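Local coordinates for protein alpha-amylase inhibitor 0.19 (Triticum aestivum, PDB 1HSS) that inhibits alpha-amylases as a disulfide-rich homodimer of the cereal trypsin/alpha-amylase inhibitor family, and is also a wheat allergen that binds IgE, at residues L17-L23 and D40-L45; L24-N29 and A79-C83. One frame throughout, in Å; residues are numbered along the deposited sequence.

Contact 1: L17-L23 and D40-L45; sequences LPACRPL and DCCQQL
Cys-20 and Cys-41 bring the two backbones to their closest approach, 4.5 Å between their CA atoms, where the turn leading into helix 20-27 meets the middle of helix 35-46. The turn at Leu-17 to Cys-20 is closed by the bond from Cys-20 N to Leu-17 O, and its approach to the second helix widens to 6.3 Å between the CA atoms of Leu-17 and Gln-44. A disulfide rivets the near point: SG of Cys-41 stands anti to its own backbone N (chi1 171°) and bonds SG of Cys-20, with a torsion of 95° about the S-S bond. It is one of the disulfides that hold together the helices of the cereal trypsin/alpha-amylase inhibitor fold. Beside it, Gln-44 reaches across, extended beyond CG, and its OE1 accepts a hydrogen bond from Ala-19 N, 2.9 Å away. The donor lies 18° from the amide's carbonyl plane. This same oxygen sits 3.3 Å from CD of Pro-18 and touches the methyl of Ala-19, so the amide end is lodged against the turn. The side chains of Leu-17 and Gln-44 run antiparallel, CD2 against CB, while Leu-17 CD1 meets CD2 of Leu-45 crosswise. CD2 of Leu-23 rests 3.6 Å from SG of Cys-41. Helix 95-98 packs on these apolar side chains, its Ile-95 touching Leu-23, Cys-41 and Leu-45; Arg-21 lies along helix 53-67.

Contact 2: L24-N29 and A79-C83; sequences LRLQCN and AFPRC
Leu-24 begins the packing against the loop 79-83 by setting CD2 3.8 Å from CE1 of the Phe-80 ring. One residue on, the Arg-25 side chain runs roughly perpendicular to that of Phe-80: its CG lies 4.0 Å from CD1 of Phe-80, and its CD touches CD of Pro-81. A bend at chi3 (-102°) turns the guanidinium toward the backbone of 79-83, where NH1 donates to Ala-79 O at 2.9 Å. The carbonyl meets the edge of the guanidinium, near its plane, and the donor in turn lies in the carbonyl plane, although the N-H...O angle of 143° is some way from straight. The ring of Phe-80 also packs edge-to-face with Tyr-65 and touches Met-64 of helix 53-67 and Val-88 of helix 85-92. Here the mainly helical, disulfide-laced fold of the prolamin clan stitches its first helix to the connection between two later ones, by way of a type II beta turn from Phe-80 to Cys-83. Cys-28 makes the stitch. Its SG, placed between the backbone N and the carbonyl carbon (chi1 68°), bonds SG of Cys-83 and also lies obliquely beside the Phe-80 ring, 5.3 Å from the centroid, a sulfur-aromatic contact. Asn-29 follows with its CB 3.6 Å from Arg-82 O and its backbone N 3.3 Å from SG of Cys-83. Its OD1 lies 3.7 Å from CB of Arg-82, a side chain that is poorly ordered.

Followed from the N terminus, the chain first enters 17-23, then runs without a break into 24-29, so helix 20-27 supplies one side of both contacts. Contact 1 closes the shorter loop, with 16 intervening residues, when helix 35-46 returns to the start of that helix. Contact 2 closes the longer one, spanning 49 residues, after helix 53-67 has passed and before helix 85-92 begins. The two loops cross instead of nesting, since 24-29 lies within the first and 79-83 beyond it. With centres 14 Å apart, the contacts illustrate how one short helix, held by a disulfide near each end, can be tied both to the following helix and to the loop that precedes helix 85-92.

Contact 1: L17-L23 and D40-L45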
ATOM      1  N   LEU A  17      15.395   7.518   5.596  1.00 20.26           N
ATOM      2  CA  LEU A  17      14.957   7.344   4.203  1.00 19.94           C
ATOM      3  C   LEU A  17      14.803   8.644   3.403  1.00 21.33           C
ATOM      4  O   LEU A  17      13.747   8.912   2.838  1.00 21.03           O
ATOM      5  CB  LEU A  17      13.640   6.570   4.154  1.00 14.81           C
ATOM      6  CG  LEU A  17      13.625   5.307   4.996  1.00 11.40           C
ATOM      7  CD1 LEU A  17      12.249   4.739   5.032  1.00  7.39           C
ATOM      8  CD2 LEU A  17      14.604   4.315   4.454  1.00 11.74           C
ATOM      9  N   PRO A  18      15.906   9.392   3.228  1.00 23.34           N
ATOM     10  CA  PRO A  18      15.908  10.626   2.437  1.00 19.99           C
ATOM     11  C   PRO A  18      15.330  10.438   1.034  1.00 20.06           C
ATOM     12  O   PRO A  18      14.587  11.289   0.540  1.00 24.43           O
ATOM     13  CB  PRO A  18      17.381  11.004   2.379  1.00 21.15           C
ATOM     14  CG  PRO A  18      17.972  10.362   3.560  1.00 24.00           C
ATOM     15  CD  PRO A  18      17.254   9.075   3.727  1.00 22.11           C
ATOM     16  N   ALA A  19      15.640   9.297   0.417  1.00 21.30           N
ATOM     17  CA  ALA A  19      15.236   9.020  -0.955  1.00 19.68           C
ATOM     18  C   ALA A  19      13.756   8.701  -1.070  1.00 17.45           C
ATOM     19  O   ALA A  19      13.184   8.761  -2.146  1.00 18.48           O
ATOM     20  CB  ALA A  19      16.037   7.877  -1.486  1.00 18.76           C
ATOM     21  N   CYS A  20      13.135   8.334   0.038  1.00 17.62           N
ATOM     22  CA  CYS A  20      11.738   7.947  -0.004  1.00 18.26           C
ATOM     23  C   CYS A  20      10.816   9.126   0.184  1.00 18.33           C
ATOM     24  O   CYS A  20       9.630   9.038  -0.101  1.00 19.30           O
ATOM     25  CB  CYS A  20      11.433   6.866   1.047  1.00 18.90           C
ATOM     26  SG  CYS A  20      12.319   5.305   0.747  1.00 18.28           S
ATOM     27  N   ARG A  21      11.362  10.235   0.650  1.00 18.42           N
ATOM     28  CA  ARG A  21      10.553  11.393   0.951  1.00 21.39           C
ATOM     29  C   ARG A  21       9.999  12.016  -0.332  1.00 24.09           C
ATOM     30  O   ARG A  21       8.808  12.317  -0.430  1.00 23.43           O
ATOM     31  CB  ARG A  21      11.379  12.389   1.782  1.00 19.78           C
ATOM     32  CG  ARG A  21      11.481  11.927   3.229  1.00 23.16           C
ATOM     33  CD  ARG A  21      12.840  12.003   3.891  1.00 31.03           C
ATOM     34  NE  ARG A  21      12.848  13.020   4.935  1.00 33.18           N
ATOM     35  CZ  ARG A  21      12.937  12.810   6.249  1.00 28.86           C
ATOM     36  NH1 ARG A  21      13.449  11.701   6.749  1.00 27.77           N
ATOM     37  NH2 ARG A  21      12.699  13.825   7.062  1.00 32.58           N
ATOM     38  N   PRO A  22      10.827  12.103  -1.380  1.00 23.88           N
ATOM     39  CA  PRO A  22      10.292  12.565  -2.658  1.00 21.22           C
ATOM     40  C   PRO A  22       9.324  11.578  -3.315  1.00 21.54           C
ATOM     41  O   PRO A  22       8.392  11.977  -3.987  1.00 23.51           O
ATOM     42  CB  PRO A  22      11.549  12.790  -3.501  1.00 24.52           C
ATOM     43  CG  PRO A  22      12.618  12.016  -2.814  1.00 24.88           C
ATOM     44  CD  PRO A  22      12.295  12.169  -1.374  1.00 22.39           C
ATOM     45  N   LEU A  23       9.549  10.287  -3.124  1.00 22.89           N
ATOM     46  CA  LEU A  23       8.625   9.271  -3.592  1.00 19.32           C
ATOM     47  C   LEU A  23       7.238   9.466  -2.988  1.00 19.16           C
ATOM     48  O   LEU A  23       6.251   9.484  -3.707  1.00 20.69           O
ATOM     49  CB  LEU A  23       9.144   7.896  -3.213  1.00 20.09           C
ATOM     50  CG  LEU A  23       8.163   6.779  -3.562  1.00 22.22           C
ATOM     51  CD1 LEU A  23       8.030   6.711  -5.065  1.00 24.39           C
ATOM     52  CD2 LEU A  23       8.646   5.440  -3.019  1.00 19.93           C
ATOM     53  N   ASP A  40      15.877   4.388  -5.827  1.00 23.47           N
ATOM     54  CA  ASP A  40      16.720   4.891  -4.758  1.00 21.12           C
ATOM     55  C   ASP A  40      16.042   4.784  -3.403  1.00 23.69           C
ATOM     56  O   ASP A  40      16.695   4.447  -2.411  1.00 25.24           O
ATOM     57  CB  ASP A  40      17.108   6.340  -5.022  1.00 24.23           C
ATOM     58  CG  ASP A  40      18.184   6.475  -6.087  1.00 24.03           C
ATOM     59  OD1 ASP A  40      18.863   5.482  -6.406  1.00 27.44           O
ATOM     60  OD2 ASP A  40      18.375   7.587  -6.587  1.00 29.51           O
ATOM     61  N   CYS A  41      14.718   4.939  -3.383  1.00 22.92           N
ATOM     62  CA  CYS A  41      13.963   4.682  -2.162  1.00 19.96           C
ATOM     63  C   CYS A  41      14.010   3.230  -1.738  1.00 15.89           C
ATOM     64  O   CYS A  41      14.339   2.926  -0.613  1.00 15.89           O
ATOM     65  CB  CYS A  41      12.516   5.096  -2.332  1.00 20.48           C
ATOM     66  SG  CYS A  41      11.479   4.561  -0.948  1.00 19.45           S
ATOM     67  N   CYS A  42      13.752   2.332  -2.669  1.00 14.89           N
ATOM     68  CA  CYS A  42      13.758   0.904  -2.375  1.00 16.75           C
ATOM     69  C   CYS A  42      15.123   0.398  -1.945  1.00 16.36           C
ATOM     70  O   CYS A  42      15.229  -0.471  -1.087  1.00 20.00           O
ATOM     71  CB  CYS A  42      13.288   0.121  -3.609  1.00 19.54           C
ATOM     72  SG  CYS A  42      11.579   0.539  -4.039  1.00 19.53           S
ATOM     73  N   GLN A  43      16.158   0.905  -2.606  1.00 19.44           N
ATOM     74  CA  GLN A  43      17.552   0.639  -2.256  1.00 22.36           C
ATOM     75  C   GLN A  43      17.864   0.949  -0.795  1.00 20.77           C
ATOM     76  O   GLN A  43      18.476   0.142  -0.093  1.00 24.36           O
ATOM     77  CB  GLN A  43      18.450   1.468  -3.165  1.00 21.75           C
ATOM     78  CG  GLN A  43      19.858   1.722  -2.648  1.00 22.95           C
ATOM     79  CD  GLN A  43      20.831   0.613  -2.987  1.00 26.65           C
ATOM     80  OE1 GLN A  43      20.435  -0.499  -3.348  1.00 22.63           O
ATOM     81  NE2 GLN A  43      22.115   0.880  -2.786  1.00 29.83           N
ATOM     82  N   GLN A  44      17.450   2.129  -0.348  1.00 20.11           N
ATOM     83  CA  GLN A  44      17.520   2.513   1.060  1.00 19.82           C
ATOM     84  C   GLN A  44      16.690   1.630   2.011  1.00 21.74           C
ATOM     85  O   GLN A  44      17.179   1.247   3.071  1.00 25.57           O
ATOM     86  CB  GLN A  44      17.099   3.976   1.218  1.00 27.07           C
ATOM     87  CG  GLN A  44      18.264   4.953   1.242  1.00 31.75           C
ATOM     88  CD  GLN A  44      17.852   6.425   1.130  1.00 32.54           C
ATOM     89  OE1 GLN A  44      16.718   6.814   1.436  1.00 30.71           O
ATOM     90  NE2 GLN A  44      18.784   7.250   0.683  1.00 31.40           N
ATOM     91  N   LEU A  45      15.454   1.290   1.635  1.00 20.23           N
ATOM     92  CA  LEU A  45      14.651   0.340   2.412  1.00 19.53           C
ATOM     93  C   LEU A  45      15.278  -1.054   2.485  1.00 19.58           C
ATOM     94  O   LEU A  45      15.320  -1.656   3.555  1.00 21.55           O
ATOM     95  CB  LEU A  45      13.231   0.223   1.855  1.00 14.90           C
ATOM     96  CG  LEU A  45      12.181   1.168   2.451  1.00 16.69           C
ATOM     97  CD1 LEU A  45      10.894   1.074   1.670  1.00 14.49           C
ATOM     98  CD2 LEU A  45      11.949   0.856   3.931  1.00 15.83           C
TER

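Contact 2: L24-N29 and A79-C83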
ATOM      1  N   LEU A  24       7.171   9.580  -1.661  1.00 20.16           N
ATOM      2  CA  LEU A  24       5.914   9.768  -0.933  1.00 18.99           C
ATOM      3  C   LEU A  24       5.135  11.032  -1.356  1.00 21.80           C
ATOM      4  O   LEU A  24       3.915  11.004  -1.486  1.00 24.28           O
ATOM      5  CB  LEU A  24       6.197   9.785   0.578  1.00 14.47           C
ATOM      6  CG  LEU A  24       5.014  10.093   1.504  1.00 18.07           C
ATOM      7  CD1 LEU A  24       3.830   9.146   1.227  1.00 15.68           C
ATOM      8  CD2 LEU A  24       5.458   9.994   2.937  1.00 15.18           C
ATOM      9  N   ARG A  25       5.846  12.117  -1.640  1.00 24.44           N
ATOM     10  CA  ARG A  25       5.227  13.353  -2.119  1.00 23.63           C
ATOM     11  C   ARG A  25       4.645  13.288  -3.522  1.00 23.13           C
ATOM     12  O   ARG A  25       3.647  13.952  -3.797  1.00 23.27           O
ATOM     13  CB  ARG A  25       6.217  14.504  -2.035  1.00 25.70           C
ATOM     14  CG  ARG A  25       6.366  15.029  -0.635  1.00 31.11           C
ATOM     15  CD  ARG A  25       6.793  16.460  -0.677  1.00 34.90           C
ATOM     16  NE  ARG A  25       8.210  16.561  -0.395  1.00 47.07           N
ATOM     17  CZ  ARG A  25       8.701  16.883   0.799  1.00 57.04           C
ATOM     18  NH1 ARG A  25       7.892  17.382   1.749  1.00 57.07           N
ATOM     19  NH2 ARG A  25      10.011  16.762   1.023  1.00 58.56           N
ATOM     20  N   LEU A  26       5.272  12.504  -4.403  1.00 23.74           N
ATOM     21  CA  LEU A  26       4.721  12.192  -5.728  1.00 22.03           C
ATOM     22  C   LEU A  26       3.531  11.224  -5.666  1.00 21.39           C
ATOM     23  O   LEU A  26       2.469  11.455  -6.251  1.00 22.03           O
ATOM     24  CB  LEU A  26       5.804  11.585  -6.628  1.00 22.16           C
ATOM     25  CG  LEU A  26       6.952  12.480  -7.102  1.00 22.73           C
ATOM     26  CD1 LEU A  26       8.105  11.624  -7.640  1.00 25.24           C
ATOM     27  CD2 LEU A  26       6.433  13.433  -8.164  1.00 23.63           C
ATOM     28  N   GLN A  27       3.706  10.145  -4.927  1.00 19.56           N
ATOM     29  CA  GLN A  27       2.653   9.178  -4.805  1.00 19.13           C
ATOM     30  C   GLN A  27       1.393   9.700  -4.157  1.00 16.89           C
ATOM     31  O   GLN A  27       0.310   9.286  -4.548  1.00 20.69           O
ATOM     32  CB  GLN A  27       3.129   7.984  -4.019  1.00 18.93           C
ATOM     33  CG  GLN A  27       4.082   7.105  -4.761  1.00 21.34           C
ATOM     34  CD  GLN A  27       4.329   5.827  -3.996  1.00 25.74           C
ATOM     35  OE1 GLN A  27       4.055   4.737  -4.492  1.00 36.98           O
ATOM     36  NE2 GLN A  27       4.758   5.956  -2.748  1.00 25.18           N
ATOM     37  N   CYS A  28       1.502  10.544  -3.130  1.00 16.62           N
ATOM     38  CA  CYS A  28       0.305  10.892  -2.350  1.00 21.01           C
ATOM     39  C   CYS A  28      -0.745  11.765  -3.066  1.00 22.32           C
ATOM     40  O   CYS A  28      -1.907  11.795  -2.652  1.00 23.09           O
ATOM     41  CB  CYS A  28       0.662  11.488  -0.972  1.00 19.26           C
ATOM     42  SG  CYS A  28       1.444  13.116  -0.966  1.00 28.21           S
ATOM     43  N   ASN A  29      -0.388  12.315  -4.224  1.00 23.30           N
ATOM     44  CA  ASN A  29      -1.390  12.881  -5.124  1.00 26.58           C
ATOM     45  C   ASN A  29      -1.436  12.249  -6.523  1.00 25.91           C
ATOM     46  O   ASN A  29      -1.938  12.861  -7.469  1.00 27.00           O
ATOM     47  CB  ASN A  29      -1.219  14.397  -5.252  1.00 28.89           C
ATOM     48  CG  ASN A  29       0.190  14.804  -5.622  1.00 33.86           C
ATOM     49  OD1 ASN A  29       0.663  15.867  -5.222  1.00 41.10           O
ATOM     50  ND2 ASN A  29       0.865  13.974  -6.402  1.00 34.49           N
ATOM     51  N   ALA A  79       3.427  19.638   4.870  1.00 60.79           N
ATOM     52  CA  ALA A  79       4.498  18.716   4.499  1.00 57.23           C
ATOM     53  C   ALA A  79       4.196  18.007   3.166  1.00 56.24           C
ATOM     54  O   ALA A  79       5.121  17.634   2.431  1.00 57.26           O
ATOM     55  CB  ALA A  79       4.727  17.697   5.617  1.00 54.61           C
ATOM     56  N   PHE A  80       2.908  17.922   2.818  1.00 51.12           N
ATOM     57  CA  PHE A  80       2.465  17.189   1.629  1.00 46.82           C
ATOM     58  C   PHE A  80       1.519  17.968   0.726  1.00 47.81           C
ATOM     59  O   PHE A  80       0.307  18.004   0.960  1.00 47.64           O
ATOM     60  CB  PHE A  80       1.811  15.891   2.055  1.00 39.79           C
ATOM     61  CG  PHE A  80       2.687  15.059   2.903  1.00 36.92           C
ATOM     62  CD1 PHE A  80       3.705  14.319   2.327  1.00 29.74           C
ATOM     63  CD2 PHE A  80       2.627  15.164   4.283  1.00 31.42           C
ATOM     64  CE1 PHE A  80       4.645  13.714   3.099  1.00 27.09           C
ATOM     65  CE2 PHE A  80       3.572  14.557   5.068  1.00 28.81           C
ATOM     66  CZ  PHE A  80       4.582  13.833   4.484  1.00 29.57           C
ATOM     67  N   PRO A  81       2.077  18.662  -0.285  1.00 50.40           N
ATOM     68  CA  PRO A  81       1.315  19.587  -1.134  1.00 52.47           C
ATOM     69  C   PRO A  81       0.341  18.848  -2.042  1.00 52.50           C
ATOM     70  O   PRO A  81       0.726  17.927  -2.756  1.00 53.01           O
ATOM     71  CB  PRO A  81       2.399  20.317  -1.943  1.00 52.67           C
ATOM     72  CG  PRO A  81       3.698  20.050  -1.200  1.00 53.28           C
ATOM     73  CD  PRO A  81       3.510  18.675  -0.635  1.00 52.53           C
ATOM     74  N   ARG A  82      -0.935  19.193  -1.924  1.00 51.60           N
ATOM     75  CA  ARG A  82      -1.995  18.582  -2.729  1.00 51.36           C
ATOM     76  C   ARG A  82      -2.355  17.158  -2.293  1.00 48.62           C
ATOM     77  O   ARG A  82      -3.140  16.475  -2.966  1.00 48.10           O
ATOM     78  CB  ARG A  82      -1.625  18.603  -4.219  1.00 57.88           C
ATOM     79  CG  ARG A  82      -1.755  19.973  -4.879  1.00 68.95           C
ATOM     80  CD  ARG A  82      -0.725  20.166  -5.998  1.00 77.70           C
ATOM     81  NE  ARG A  82       0.254  21.206  -5.675  1.00 86.67           N
ATOM     82  CZ  ARG A  82       1.567  21.005  -5.566  1.00 91.38           C
ATOM     83  NH1 ARG A  82       2.092  19.800  -5.786  1.00 93.97           N
ATOM     84  NH2 ARG A  82       2.362  22.018  -5.246  1.00 92.38           N
ATOM     85  N   CYS A  83      -1.918  16.788  -1.088  1.00 44.02           N
ATOM     86  CA  CYS A  83      -2.237  15.485  -0.509  1.00 38.60           C
ATOM     87  C   CYS A  83      -3.126  15.511   0.724  1.00 37.79           C
ATOM     88  O   CYS A  83      -2.913  16.289   1.654  1.00 35.16           O
ATOM     89  CB  CYS A  83      -0.972  14.726  -0.159  1.00 30.94           C
ATOM     90  SG  CYS A  83      -0.022  14.348  -1.622  1.00 25.12           S
TER